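Local coordinates for protein glutamate racemase (Escherichia coli, PDB 2JFN) that belongs to the Asp/Glu/hydantoin racemase family, an alpha/beta fold with two sheets, and is modelled with glutamic acid and uridine-5'-diphosphate-N-acetylmuramoyl-L-alanine, at residues R41-D46 with R234-L239; E70-I75 with P101-K106; R123-G128 with P197-L202; M257-G262 with E276-L281. All coordinates share one frame; numbering follows the deposited sequence.

Contact 1 (R41-D46 with R234-L239); sequences RHLLPD and RTAWLL. With UMA (uridine-5'-diphosphate-N-acetylmuramoyl-L-alanine), chain C.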
# COMPACT_ATOMS: atom_id res chain seq x y z
N ARG A 41 2.38 1.50 -12.88
CA ARG A 41 2.52 2.38 -14.04
C ARG A 41 3.83 2.16 -14.79
O ARG A 41 3.92 2.41 -15.98
CB ARG A 41 2.42 3.86 -13.64
CG ARG A 41 3.61 4.39 -12.87
CD ARG A 41 3.77 5.90 -13.09
NE ARG A 41 4.79 6.46 -12.20
CZ ARG A 41 5.19 7.73 -12.23
NH1 ARG A 41 4.66 8.59 -13.09
NH2 ARG A 41 6.12 8.15 -11.38
N HIS A 42 4.86 1.70 -14.08
CA HIS A 42 6.13 1.45 -14.73
C HIS A 42 5.95 0.28 -15.71
O HIS A 42 6.59 0.23 -16.76
CB HIS A 42 7.20 1.13 -13.69
CG HIS A 42 8.56 0.90 -14.28
ND1 HIS A 42 8.87 -0.21 -15.03
CD2 HIS A 42 9.69 1.65 -14.23
CE1 HIS A 42 10.13 -0.14 -15.41
NE2 HIS A 42 10.65 0.98 -14.94
N LEU A 43 5.07 -0.64 -15.35
CA LEU A 43 4.79 -1.81 -16.18
C LEU A 43 3.69 -1.53 -17.21
O LEU A 43 3.74 -2.02 -18.33
CB LEU A 43 4.39 -2.99 -15.28
CG LEU A 43 4.20 -4.36 -15.94
CD1 LEU A 43 5.52 -4.81 -16.56
CD2 LEU A 43 3.75 -5.37 -14.89
N LEU A 44 2.68 -0.76 -16.81
CA LEU A 44 1.55 -0.41 -17.68
C LEU A 44 1.37 1.10 -17.63
O LEU A 44 0.44 1.61 -16.99
CB LEU A 44 0.30 -1.12 -17.17
CG LEU A 44 0.44 -2.63 -16.99
CD1 LEU A 44 -0.63 -3.14 -16.05
CD2 LEU A 44 0.37 -3.31 -18.34
N PRO A 45 2.24 1.85 -18.32
CA PRO A 45 2.23 3.31 -18.38
C PRO A 45 1.09 4.08 -19.07
O PRO A 45 0.92 5.27 -18.81
CB PRO A 45 3.58 3.63 -19.00
CG PRO A 45 3.79 2.49 -19.93
CD PRO A 45 3.38 1.31 -19.09
N ASP A 46 0.31 3.42 -19.92
CA ASP A 46 -0.74 4.16 -20.63
C ASP A 46 -2.17 4.01 -20.12
O ASP A 46 -3.10 4.55 -20.73
CB ASP A 46 -0.72 3.79 -22.12
CG ASP A 46 0.64 4.03 -22.75
OD1 ASP A 46 1.12 5.18 -22.71
OD2 ASP A 46 1.22 3.06 -23.30
N ARG A 234 0.60 -9.00 -11.33
CA ARG A 234 -0.74 -9.55 -11.13
C ARG A 234 -1.79 -8.69 -11.82
O ARG A 234 -2.78 -9.20 -12.36
CB ARG A 234 -1.05 -9.65 -9.63
CG ARG A 234 -2.45 -10.17 -9.31
CD ARG A 234 -2.70 -11.56 -9.90
NE ARG A 234 -3.96 -12.11 -9.41
CZ ARG A 234 -4.46 -13.29 -9.79
NH1 ARG A 234 -3.81 -14.04 -10.66
NH2 ARG A 234 -5.61 -13.71 -9.28
N THR A 235 -1.57 -7.37 -11.82
CA THR A 235 -2.49 -6.42 -12.46
C THR A 235 -2.49 -6.63 -13.97
O THR A 235 -3.55 -6.69 -14.60
CB THR A 235 -2.08 -4.97 -12.13
OG1 THR A 235 -2.28 -4.73 -10.73
CG2 THR A 235 -2.92 -3.96 -12.93
N ALA A 236 -1.29 -6.76 -14.54
CA ALA A 236 -1.16 -6.99 -15.98
C ALA A 236 -1.82 -8.31 -16.37
O ALA A 236 -2.44 -8.42 -17.43
CB ALA A 236 0.31 -7.00 -16.37
N TRP A 237 -1.70 -9.33 -15.51
CA TRP A 237 -2.31 -10.62 -15.82
C TRP A 237 -3.84 -10.53 -15.79
O TRP A 237 -4.52 -11.11 -16.65
CB TRP A 237 -1.86 -11.68 -14.81
CG TRP A 237 -2.26 -13.08 -15.19
CD1 TRP A 237 -1.62 -13.90 -16.08
CD2 TRP A 237 -3.41 -13.81 -14.74
NE1 TRP A 237 -2.30 -15.10 -16.20
CE2 TRP A 237 -3.40 -15.06 -15.39
CE3 TRP A 237 -4.45 -13.52 -13.85
CZ2 TRP A 237 -4.39 -16.03 -15.17
CZ3 TRP A 237 -5.44 -14.48 -13.63
CH2 TRP A 237 -5.40 -15.72 -14.29
N LEU A 238 -4.38 -9.81 -14.81
CA LEU A 238 -5.82 -9.67 -14.68
C LEU A 238 -6.41 -8.82 -15.80
O LEU A 238 -7.52 -9.07 -16.26
CB LEU A 238 -6.18 -9.06 -13.32
CG LEU A 238 -5.88 -9.97 -12.13
CD1 LEU A 238 -6.10 -9.21 -10.84
CD2 LEU A 238 -6.79 -11.20 -12.18
N LEU A 239 -5.67 -7.81 -16.24
CA LEU A 239 -6.16 -6.96 -17.31
C LEU A 239 -6.21 -7.78 -18.60
O LEU A 239 -6.91 -7.43 -19.55
CB LEU A 239 -5.24 -5.75 -17.50
CG LEU A 239 -5.30 -4.71 -16.38
CD1 LEU A 239 -4.26 -3.63 -16.61
CD2 LEU A 239 -6.70 -4.10 -16.31
N1 UMA C . 1.43 -10.12 -3.78
C2 UMA C . 0.20 -9.54 -3.20
N3 UMA C . -0.91 -9.56 -4.03
C4 UMA C . -0.95 -10.07 -5.34
C5 UMA C . 0.35 -10.65 -5.87
C6 UMA C . 1.45 -10.64 -5.09
O2 UMA C . 0.13 -9.08 -2.07
O4 UMA C . -2.00 -10.02 -5.97
C1B UMA C . 2.65 -10.11 -2.89
C2B UMA C . 2.64 -11.30 -1.95
O2' UMA C . 3.09 -10.98 -0.57
C3B UMA C . 3.47 -12.38 -2.56
C4B UMA C . 4.50 -11.51 -3.24
O4B UMA C . 3.86 -10.29 -3.58
O3B UMA C . 3.93 -13.15 -1.41
C5B UMA C . 5.07 -12.07 -4.48
O5B UMA C . 4.05 -12.54 -5.29
PA UMA C . 4.30 -13.38 -6.62
O1A UMA C . 3.04 -13.25 -7.37
O2A UMA C . 5.47 -12.88 -7.27
O3A UMA C . 4.45 -14.89 -6.06
PB UMA C . 4.21 -15.56 -4.63
O1B UMA C . 5.08 -15.02 -3.61
O2B UMA C . 4.18 -17.01 -4.83
O1' UMA C . 2.64 -15.13 -4.39
C1' UMA C . 1.50 -15.98 -4.46
C2' UMA C . 0.32 -15.29 -5.09
N2' UMA C . 0.60 -14.88 -6.48
C7' UMA C . -0.02 -15.45 -7.53
O7' UMA C . -0.97 -16.21 -7.39
C8' UMA C . 0.46 -15.11 -8.93
C3' UMA C . -0.05 -14.08 -4.21
O3' UMA C . -1.25 -13.42 -4.73
C4' UMA C . -0.30 -14.51 -2.75
O4' UMA C . -0.61 -13.40 -1.94
C5' UMA C . 0.92 -15.25 -2.20
O5' UMA C . 1.23 -16.38 -3.09
C6' UMA C . 0.72 -15.83 -0.81
O6' UMA C . -0.43 -16.67 -0.80
C18 UMA C . -2.53 -14.00 -5.08
C19 UMA C . -3.56 -13.91 -4.00
O18 UMA C . -4.43 -14.75 -3.88
C20 UMA C . -2.94 -13.47 -6.47
N4 UMA C . -3.44 -12.83 -3.20
C21 UMA C . -4.40 -12.43 -2.17
C22 UMA C . -5.88 -12.34 -2.64
O19 UMA C . -6.08 -12.04 -3.84
O20 UMA C . -6.80 -12.58 -1.82
C23 UMA C . -3.97 -11.07 -1.59

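Contact 2 (E70-I75 with P101-K106); sequences ERVVAI and PALREK. With UMA (uridine-5'-diphosphate-N-acetylmuramoyl-L-alanine), chain C.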
# COMPACT_ATOMS: atom_id res chain seq x y z
N GLU A 70 -16.80 -1.73 5.42
CA GLU A 70 -17.88 -0.90 4.92
C GLU A 70 -17.37 0.35 4.21
O GLU A 70 -17.89 0.75 3.16
CB GLU A 70 -18.81 -0.46 6.06
CG GLU A 70 -19.61 -1.58 6.74
CD GLU A 70 -20.49 -2.37 5.77
OE1 GLU A 70 -21.11 -1.75 4.88
OE2 GLU A 70 -20.56 -3.61 5.92
N ARG A 71 -16.35 0.97 4.79
CA ARG A 71 -15.76 2.18 4.25
C ARG A 71 -15.11 1.96 2.89
O ARG A 71 -15.37 2.72 1.95
CB ARG A 71 -14.73 2.74 5.23
CG ARG A 71 -14.06 4.04 4.80
CD ARG A 71 -15.06 5.19 4.68
NE ARG A 71 -14.35 6.45 4.41
CZ ARG A 71 -14.95 7.60 4.12
NH1 ARG A 71 -16.28 7.67 4.06
NH2 ARG A 71 -14.22 8.68 3.88
N VAL A 72 -14.28 0.93 2.77
CA VAL A 72 -13.61 0.67 1.50
C VAL A 72 -14.62 0.28 0.41
O VAL A 72 -14.47 0.68 -0.74
CB VAL A 72 -12.54 -0.43 1.65
CG1 VAL A 72 -11.87 -0.69 0.32
CG2 VAL A 72 -11.50 0.01 2.69
N VAL A 73 -15.64 -0.48 0.78
CA VAL A 73 -16.67 -0.86 -0.18
C VAL A 73 -17.40 0.41 -0.65
O VAL A 73 -17.70 0.56 -1.83
CB VAL A 73 -17.70 -1.84 0.44
CG1 VAL A 73 -18.92 -1.98 -0.48
CG2 VAL A 73 -17.05 -3.21 0.63
N ALA A 74 -17.67 1.34 0.27
CA ALA A 74 -18.36 2.58 -0.09
C ALA A 74 -17.48 3.45 -1.00
O ALA A 74 -17.98 4.06 -1.95
CB ALA A 74 -18.74 3.37 1.17
N ILE A 75 -16.18 3.52 -0.72
CA ILE A 75 -15.31 4.33 -1.56
C ILE A 75 -15.21 3.75 -2.98
O ILE A 75 -15.27 4.49 -3.96
CB ILE A 75 -13.90 4.47 -0.93
CG1 ILE A 75 -14.00 5.34 0.34
CG2 ILE A 75 -12.94 5.10 -1.94
CD1 ILE A 75 -12.72 5.42 1.16
N PRO A 101 -13.07 -10.11 0.34
CA PRO A 101 -14.30 -10.88 0.11
C PRO A 101 -15.50 -10.00 -0.24
O PRO A 101 -16.22 -10.26 -1.20
CB PRO A 101 -14.49 -11.63 1.42
CG PRO A 101 -13.07 -11.88 1.85
CD PRO A 101 -12.41 -10.54 1.58
N ALA A 102 -15.71 -8.96 0.56
CA ALA A 102 -16.82 -8.04 0.37
C ALA A 102 -16.75 -7.30 -0.97
O ALA A 102 -17.77 -7.11 -1.64
CB ALA A 102 -16.88 -7.04 1.52
N LEU A 103 -15.55 -6.89 -1.35
CA LEU A 103 -15.35 -6.18 -2.61
C LEU A 103 -15.56 -7.10 -3.81
O LEU A 103 -16.15 -6.70 -4.82
CB LEU A 103 -13.95 -5.59 -2.67
CG LEU A 103 -13.69 -4.44 -1.69
CD1 LEU A 103 -12.18 -4.15 -1.62
CD2 LEU A 103 -14.46 -3.20 -2.14
N ARG A 104 -15.07 -8.33 -3.71
CA ARG A 104 -15.21 -9.27 -4.80
C ARG A 104 -16.64 -9.73 -4.99
O ARG A 104 -17.03 -10.16 -6.07
CB ARG A 104 -14.27 -10.46 -4.59
CG ARG A 104 -12.82 -10.09 -4.87
CD ARG A 104 -11.81 -11.14 -4.38
NE ARG A 104 -10.46 -10.73 -4.74
CZ ARG A 104 -9.34 -11.19 -4.18
NH1 ARG A 104 -9.40 -12.10 -3.22
NH2 ARG A 104 -8.17 -10.73 -4.57
N GLU A 105 -17.44 -9.64 -3.92
CA GLU A 105 -18.84 -10.02 -3.99
C GLU A 105 -19.66 -8.90 -4.64
O GLU A 105 -20.52 -9.16 -5.48
CB GLU A 105 -19.39 -10.30 -2.59
CG GLU A 105 -20.92 -10.34 -2.53
CD GLU A 105 -21.52 -11.45 -3.37
OE1 GLU A 105 -22.74 -11.37 -3.69
OE2 GLU A 105 -20.79 -12.41 -3.71
N LYS A 106 -19.38 -7.66 -4.26
CA LYS A 106 -20.14 -6.55 -4.81
C LYS A 106 -19.80 -6.15 -6.24
O LYS A 106 -20.69 -5.78 -7.01
CB LYS A 106 -20.01 -5.32 -3.90
CG LYS A 106 -20.98 -4.19 -4.30
CD LYS A 106 -21.01 -3.03 -3.29
CE LYS A 106 -22.07 -1.98 -3.67
NZ LYS A 106 -22.07 -0.80 -2.75
N1 UMA C . 1.43 -10.12 -3.78
C2 UMA C . 0.20 -9.54 -3.20
N3 UMA C . -0.91 -9.56 -4.03
C4 UMA C . -0.95 -10.07 -5.34
C5 UMA C . 0.35 -10.65 -5.87
C6 UMA C . 1.45 -10.64 -5.09
O2 UMA C . 0.13 -9.08 -2.07
O4 UMA C . -2.00 -10.02 -5.97
C1B UMA C . 2.65 -10.11 -2.89
C2B UMA C . 2.64 -11.30 -1.95
O2' UMA C . 3.09 -10.98 -0.57
C3B UMA C . 3.47 -12.38 -2.56
C4B UMA C . 4.50 -11.51 -3.24
O4B UMA C . 3.86 -10.29 -3.58
O3B UMA C . 3.93 -13.15 -1.41
C5B UMA C . 5.07 -12.07 -4.48
O5B UMA C . 4.05 -12.54 -5.29
PA UMA C . 4.30 -13.38 -6.62
O1A UMA C . 3.04 -13.25 -7.37
O2A UMA C . 5.47 -12.88 -7.27
O3A UMA C . 4.45 -14.89 -6.06
PB UMA C . 4.21 -15.56 -4.63
O1B UMA C . 5.08 -15.02 -3.61
O2B UMA C . 4.18 -17.01 -4.83
O1' UMA C . 2.64 -15.13 -4.39
C1' UMA C . 1.50 -15.98 -4.46
C2' UMA C . 0.32 -15.29 -5.09
N2' UMA C . 0.60 -14.88 -6.48
C7' UMA C . -0.02 -15.45 -7.53
O7' UMA C . -0.97 -16.21 -7.39
C8' UMA C . 0.46 -15.11 -8.93
C3' UMA C . -0.05 -14.08 -4.21
O3' UMA C . -1.25 -13.42 -4.73
C4' UMA C . -0.30 -14.51 -2.75
O4' UMA C . -0.61 -13.40 -1.94
C5' UMA C . 0.92 -15.25 -2.20
O5' UMA C . 1.23 -16.38 -3.09
C6' UMA C . 0.72 -15.83 -0.81
O6' UMA C . -0.43 -16.67 -0.80
C18 UMA C . -2.53 -14.00 -5.08
C19 UMA C . -3.56 -13.91 -4.00
O18 UMA C . -4.43 -14.75 -3.88
C20 UMA C . -2.94 -13.47 -6.47
N4 UMA C . -3.44 -12.83 -3.20
C21 UMA C . -4.40 -12.43 -2.17
C22 UMA C . -5.88 -12.34 -2.64
O19 UMA C . -6.08 -12.04 -3.84
O20 UMA C . -6.80 -12.58 -1.82
C23 UMA C . -3.97 -11.07 -1.59

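Contact 3 (R123-G128 with P197-L202); sequences RLTANG and PDTVVL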
# COMPACT_ATOMS: atom_id res chain seq x y z
N ARG A 123 12.52 -17.13 0.94
CA ARG A 123 13.36 -17.82 -0.04
C ARG A 123 14.62 -17.02 -0.36
O ARG A 123 15.52 -17.52 -1.04
CB ARG A 123 12.61 -18.05 -1.35
CG ARG A 123 11.35 -18.88 -1.23
CD ARG A 123 10.80 -19.21 -2.61
NE ARG A 123 11.74 -20.03 -3.37
CZ ARG A 123 11.58 -20.36 -4.65
NH1 ARG A 123 10.52 -19.94 -5.31
NH2 ARG A 123 12.48 -21.12 -5.26
N LEU A 124 14.69 -15.78 0.11
CA LEU A 124 15.84 -14.93 -0.18
C LEU A 124 16.83 -14.79 0.97
O LEU A 124 18.02 -14.59 0.74
CB LEU A 124 15.36 -13.53 -0.60
CG LEU A 124 14.50 -13.45 -1.87
CD1 LEU A 124 14.03 -12.02 -2.08
CD2 LEU A 124 15.28 -13.94 -3.08
N THR A 125 16.34 -14.89 2.20
CA THR A 125 17.21 -14.75 3.36
C THR A 125 18.34 -15.77 3.34
O THR A 125 18.16 -16.91 2.92
CB THR A 125 16.41 -14.88 4.68
OG1 THR A 125 17.29 -14.68 5.79
CG2 THR A 125 15.76 -16.26 4.79
N ALA A 126 19.51 -15.34 3.80
CA ALA A 126 20.67 -16.21 3.85
C ALA A 126 20.97 -16.62 5.29
O ALA A 126 21.45 -17.73 5.54
CB ALA A 126 21.89 -15.51 3.25
N ASN A 127 20.67 -15.74 6.23
CA ASN A 127 20.92 -16.04 7.64
C ASN A 127 19.68 -16.57 8.35
O ASN A 127 19.73 -16.89 9.54
CB ASN A 127 21.46 -14.79 8.36
CG ASN A 127 20.38 -13.77 8.67
OD1 ASN A 127 19.32 -13.75 8.05
ND2 ASN A 127 20.66 -12.90 9.63
N GLY A 128 18.58 -16.66 7.62
CA GLY A 128 17.35 -17.17 8.19
C GLY A 128 16.61 -16.20 9.09
O GLY A 128 15.62 -16.57 9.72
N PRO A 197 18.02 -8.99 10.99
CA PRO A 197 17.50 -9.64 9.78
C PRO A 197 18.32 -9.21 8.57
O PRO A 197 18.70 -8.05 8.47
CB PRO A 197 16.06 -9.10 9.69
CG PRO A 197 15.73 -8.71 11.08
CD PRO A 197 17.01 -8.11 11.59
N ASP A 198 18.60 -10.13 7.66
CA ASP A 198 19.34 -9.74 6.47
C ASP A 198 18.33 -9.42 5.37
O ASP A 198 18.68 -8.92 4.30
CB ASP A 198 20.33 -10.85 6.05
CG ASP A 198 19.65 -12.07 5.43
OD1 ASP A 198 18.43 -12.27 5.64
OD2 ASP A 198 20.36 -12.84 4.74
N THR A 199 17.06 -9.69 5.66
CA THR A 199 15.97 -9.44 4.71
C THR A 199 14.81 -8.79 5.47
O THR A 199 14.34 -9.33 6.47
CB THR A 199 15.50 -10.76 4.08
OG1 THR A 199 16.63 -11.46 3.54
CG2 THR A 199 14.50 -10.49 2.95
N VAL A 200 14.35 -7.63 5.01
CA VAL A 200 13.25 -6.93 5.68
C VAL A 200 12.06 -6.74 4.75
O VAL A 200 12.19 -6.14 3.69
CB VAL A 200 13.69 -5.53 6.20
CG1 VAL A 200 12.50 -4.80 6.82
CG2 VAL A 200 14.81 -5.68 7.24
N VAL A 201 10.92 -7.27 5.17
CA VAL A 201 9.68 -7.17 4.39
C VAL A 201 8.96 -5.88 4.75
O VAL A 201 8.71 -5.60 5.92
CB VAL A 201 8.73 -8.34 4.71
CG1 VAL A 201 7.39 -8.15 3.97
CG2 VAL A 201 9.37 -9.66 4.30
N LEU A 202 8.64 -5.07 3.75
CA LEU A 202 7.89 -3.85 4.01
C LEU A 202 6.44 -4.27 3.86
O LEU A 202 5.92 -4.38 2.74
CB LEU A 202 8.28 -2.77 2.99
CG LEU A 202 9.78 -2.47 3.01
CD1 LEU A 202 10.11 -1.33 2.06
CD2 LEU A 202 10.20 -2.12 4.43

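Contact 4 (M257-G262 with E276-L281); sequences MAMTPG and ETLEKL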
# COMPACT_ATOMS: atom_id res chain seq x y z
N MET A 257 -11.24 12.21 -0.05
CA MET A 257 -12.61 12.13 0.46
C MET A 257 -13.06 13.46 1.07
O MET A 257 -14.25 13.65 1.35
CB MET A 257 -12.74 11.00 1.49
CG MET A 257 -12.35 9.62 0.94
SD MET A 257 -13.06 9.20 -0.69
CE MET A 257 -11.58 8.67 -1.58
N ALA A 258 -12.11 14.36 1.27
CA ALA A 258 -12.40 15.68 1.81
C ALA A 258 -11.32 16.63 1.33
O ALA A 258 -10.13 16.33 1.45
CB ALA A 258 -12.42 15.64 3.34
N MET A 259 -11.73 17.76 0.78
CA MET A 259 -10.78 18.74 0.28
C MET A 259 -10.26 19.55 1.46
O MET A 259 -10.73 20.66 1.73
CB MET A 259 -11.46 19.65 -0.75
CG MET A 259 -10.50 20.45 -1.61
SD MET A 259 -9.40 19.40 -2.58
CE MET A 259 -10.48 18.84 -3.86
N THR A 260 -9.30 18.98 2.17
CA THR A 260 -8.69 19.60 3.34
C THR A 260 -7.32 20.16 2.99
O THR A 260 -6.78 19.87 1.92
CB THR A 260 -8.48 18.57 4.45
OG1 THR A 260 -7.49 17.62 4.02
CG2 THR A 260 -9.77 17.84 4.77
N PRO A 261 -6.74 20.96 3.89
CA PRO A 261 -5.41 21.49 3.57
C PRO A 261 -4.42 20.34 3.41
O PRO A 261 -3.56 20.38 2.53
CB PRO A 261 -5.10 22.37 4.78
CG PRO A 261 -6.47 22.89 5.16
CD PRO A 261 -7.31 21.64 5.06
N GLY A 262 -4.55 19.31 4.24
CA GLY A 262 -3.66 18.17 4.15
C GLY A 262 -3.70 17.49 2.79
O GLY A 262 -2.67 17.20 2.20
N GLU A 276 -2.76 14.85 -12.80
CA GLU A 276 -2.87 16.29 -13.01
C GLU A 276 -3.85 16.98 -12.08
O GLU A 276 -3.61 18.11 -11.65
CB GLU A 276 -3.30 16.57 -14.46
CG GLU A 276 -4.54 15.81 -14.89
CD GLU A 276 -5.42 16.61 -15.83
OE1 GLU A 276 -4.87 17.27 -16.75
OE2 GLU A 276 -6.66 16.58 -15.67
N THR A 277 -4.94 16.29 -11.77
CA THR A 277 -5.98 16.86 -10.93
C THR A 277 -6.31 16.08 -9.67
O THR A 277 -6.17 14.85 -9.63
CB THR A 277 -7.28 17.01 -11.77
OG1 THR A 277 -6.99 17.74 -12.97
CG2 THR A 277 -8.35 17.73 -10.98
N LEU A 278 -6.74 16.81 -8.65
CA LEU A 278 -7.16 16.25 -7.37
C LEU A 278 -8.57 16.76 -7.13
O LEU A 278 -8.79 17.98 -7.08
CB LEU A 278 -6.25 16.72 -6.23
CG LEU A 278 -6.76 16.40 -4.83
CD1 LEU A 278 -6.72 14.89 -4.58
CD2 LEU A 278 -5.91 17.11 -3.80
N GLU A 279 -9.53 15.85 -7.01
CA GLU A 279 -10.92 16.22 -6.77
C GLU A 279 -11.48 15.49 -5.56
O GLU A 279 -10.95 14.45 -5.15
CB GLU A 279 -11.80 15.89 -7.99
CG GLU A 279 -11.51 16.69 -9.25
CD GLU A 279 -12.41 16.30 -10.41
OE1 GLU A 279 -12.13 16.72 -11.56
OE2 GLU A 279 -13.40 15.57 -10.18
N LYS A 280 -12.56 16.03 -5.00
CA LYS A 280 -13.21 15.41 -3.87
C LYS A 280 -14.21 14.39 -4.38
O LYS A 280 -14.96 14.66 -5.32
CB LYS A 280 -13.95 16.45 -3.01
CG LYS A 280 -14.87 15.81 -1.98
CD LYS A 280 -15.50 16.84 -1.07
CE LYS A 280 -16.46 16.20 -0.08
NZ LYS A 280 -16.92 17.19 0.95
N LEU A 281 -14.22 13.21 -3.78
CA LEU A 281 -15.15 12.17 -4.18
C LEU A 281 -16.26 12.08 -3.14
O LEU A 281 -15.99 12.02 -1.94
CB LEU A 281 -14.43 10.82 -4.27
CG LEU A 281 -15.31 9.63 -4.67
CD1 LEU A 281 -15.74 9.78 -6.12
CD2 LEU A 281 -14.52 8.34 -4.47
O HOH W 1 -16.29 12.13 0.66
O HOH W 2 -16.04 15.22 3.14
O HOH W 3 -14.40 18.74 1.09

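Contact 1 (R41-D46 with R234-L239)
Leu44 and Leu239 meet tip to tip, with Leu44 CD1 3.7 Å from Leu239 CD1. Leu44 CD1 is also 3.9 Å from Ala236 CA and touches Thr235 CG2. It therefore sits against three residues on one side of helix 228-241. Leu43 adds a looser contact from one residue earlier, with Leu43 CD2 4.1 Å from Ala236 CB. No hydrogen bond crosses this small, apolar surface contact.

Leu44 is the first residue to leave helical geometry at the end of helix 33-43. Its CG stands anti to its own carbonyl carbon (chi1 -53°), which carries the isobutyl group toward the second helix. Its carbonyl oxygen is bonded to Tyr49 OH. Thr235 turns its hydroxyl back to the carbonyl of Ile231 and offers its methyl to Leu44. Behind this layer, Thr235 and Leu239 pack on Leu87 of strand 87-90.

Arg234 leaves the backbone directed away from the leucines and serves the other side of the helix. Arg234 CG is 3.4 Å from UMA O4. UMA C20 lies over one face of the guanidinium, toward its rim and 3.4 Å from Arg234 NE. Leu238 CD2 covers the opposite face over its centre, so the flat group is sandwiched. The helix thus packs on a neighbouring helix end with one side and lines the UMA pocket with another.

Contact 2 (E70-I75 with P101-K106)
Val73 overlaps the side chain of Leu103, the two sliding past each other in opposite directions. Leu103 CD2 lies 3.8 Å from Val73 CG2 and reaches the backbone at Val73 CA as well. The other branch, Leu103 CD1, meets Val72 CG1 at 4.0 Å, with these side chains crossing at about a right angle. Leu103 therefore reaches two successive valines with its two methyls. Ala102 CB closes on Val73 CG2 at 3.9 Å.

Helix 65-82 precedes strand 87-90 and helix 93-106 follows it, an alpha-beta-alpha succession of the kind that builds alpha/beta folds. The two short helical segments run in the same general direction, 33° apart, with axes 9.8 Å apart at closest approach. Val72 also packs on Phe27 of strand 21-28, so the interface continues inward to the sheet.

Lys106 lies over Val73 at the exposed side of the contact. Its chain is extended beyond CG and passes Val73 at a slant, with Lys106 CD 3.7 Å from Val73 CG1. Its amine goes on to Thr77 OG1.

Arg104 leaves the helix toward UMA. Arg104 NH2 donates to UMA O19 at 2.6 Å and Arg104 NH1 to UMA O20 at 3.0 Å, both nearly straight (160° and 164°). UMA C22 lies in the guanidinium plane, at its edge. Arg104 NH2 also bonds the carbonyl of Val111.

Contact 3 (R123-G128 with P197-L202)
The turn from helix 118-124 into strand 129-134 is held by Asp198, which stands just before the neighbouring strand 199-202. The Asp198 carboxylate lies against Thr125, Ala126 and Asn127. Asp198 OD2 accepts Ala126 N at 2.8 Å through the syn lone pair, in a bond of 160°. Asn127 N reaches Asp198 OD2 at 3.3 Å from above the carboxylate plane. Asp198 OD1 takes two hydroxyls from opposite faces. Thr125 OG1 meets Asp198 OD1 at 2.7 Å on the syn side, 25° out of the plane. Thr199 OG1 donates at 2.9 Å to Asp198 OD1, from well above the plane. Four donors thus grip the group and fix its rotation, and they would be expected to favour the charged form.

Both strands belong to a four-stranded parallel sheet in which 129-134 and 199-202 are neighbours. The Asp198 backbone is bonded to Ile129 on one side and Arg223 on the other, so the residue is held between two neighbouring strands just before strand 199-202. With CG between the backbone N and the carbonyl carbon, the carboxylate is turned to the 125-127 turn.

Asn127 slides past Asp198, its amide plane 38° from the carboxylate plane. Asn127 OD1 and Asp198 OD1 are only 3.0 Å apart, and as two acceptors they do not bond. Asn127 OD1 accepts instead from Ile129 N, while its ND2 donates to the carbonyl of Pro196. Thr199 OG1 also packs on Thr125 CA, at 3.3 Å. Gly128 ends the turn with positive phi and gives a weak bond from its N to Thr125 OG1.

Contact 4 (M257-G262 with E276-L281)
Met257 lies side by side with Leu281, both side chains pointing the same way. Met257 SD and CE are each 4.1 Å from Leu281 CD2. The methionine chain is bent at chi2 and chi3, which folds its sulfur and methyl back onto the leucine. Water 1 links the two carbonyl acceptors by donating to both, at 2.6 Å from Met257 O and at 2.6 Å from Leu281 O. Met257 O also receives water 2, which accepts from Lys280 NZ. The extended lysine chain runs alongside, with Lys280 CE 3.7 Å from Met257 O.

Ala258 has its backbone beside the middle of the lysine chain. Met259 N then donates to water 3, which accepts from Lys280 NZ as well. The ammonium thus reaches two points of the first segment through water. Met259 is the centre of an inverse gamma turn, closed by a weak bond from Thr260 N to Ala258 O. Its bent side chain puts the methyl against strand backbone, with Met259 CE 3.7 Å from both Leu278 O and Lys280 N. Thr260 follows as the N-cap of helix 261-264, its OG1 accepting Ala263 N.

Strand 277-280 pairs in parallel with strand 253-256, and helices 261-264 and 267-272 lie in the connection between them. Helix 65-82 packs where the strand has ended, Leu281 touching Ala78 and Val79, and Met257 touching Arg71 and Ile75.

How the contacts relate
From the N terminus, helix 33-43 opens contact 1, which closes only at helix 228-241 after 187 intervening residues. Contacts 2 and 3 both nest inside that long loop. Contact 2 closes first, joining the helices before and after strand 87-90. Contact 3 follows in series and ties a turn to a strand of the four-stranded parallel sheet, on the opposite side of the chain's centre from contacts 2 and 4. Contact 4 opens after contact 1 has closed and joins the last strand of the seven-stranded sheet to the segment that follows its neighbour. Contacts 1 and 2 both reach UMA without touching each other, while contacts 2 and 4 pack directly together.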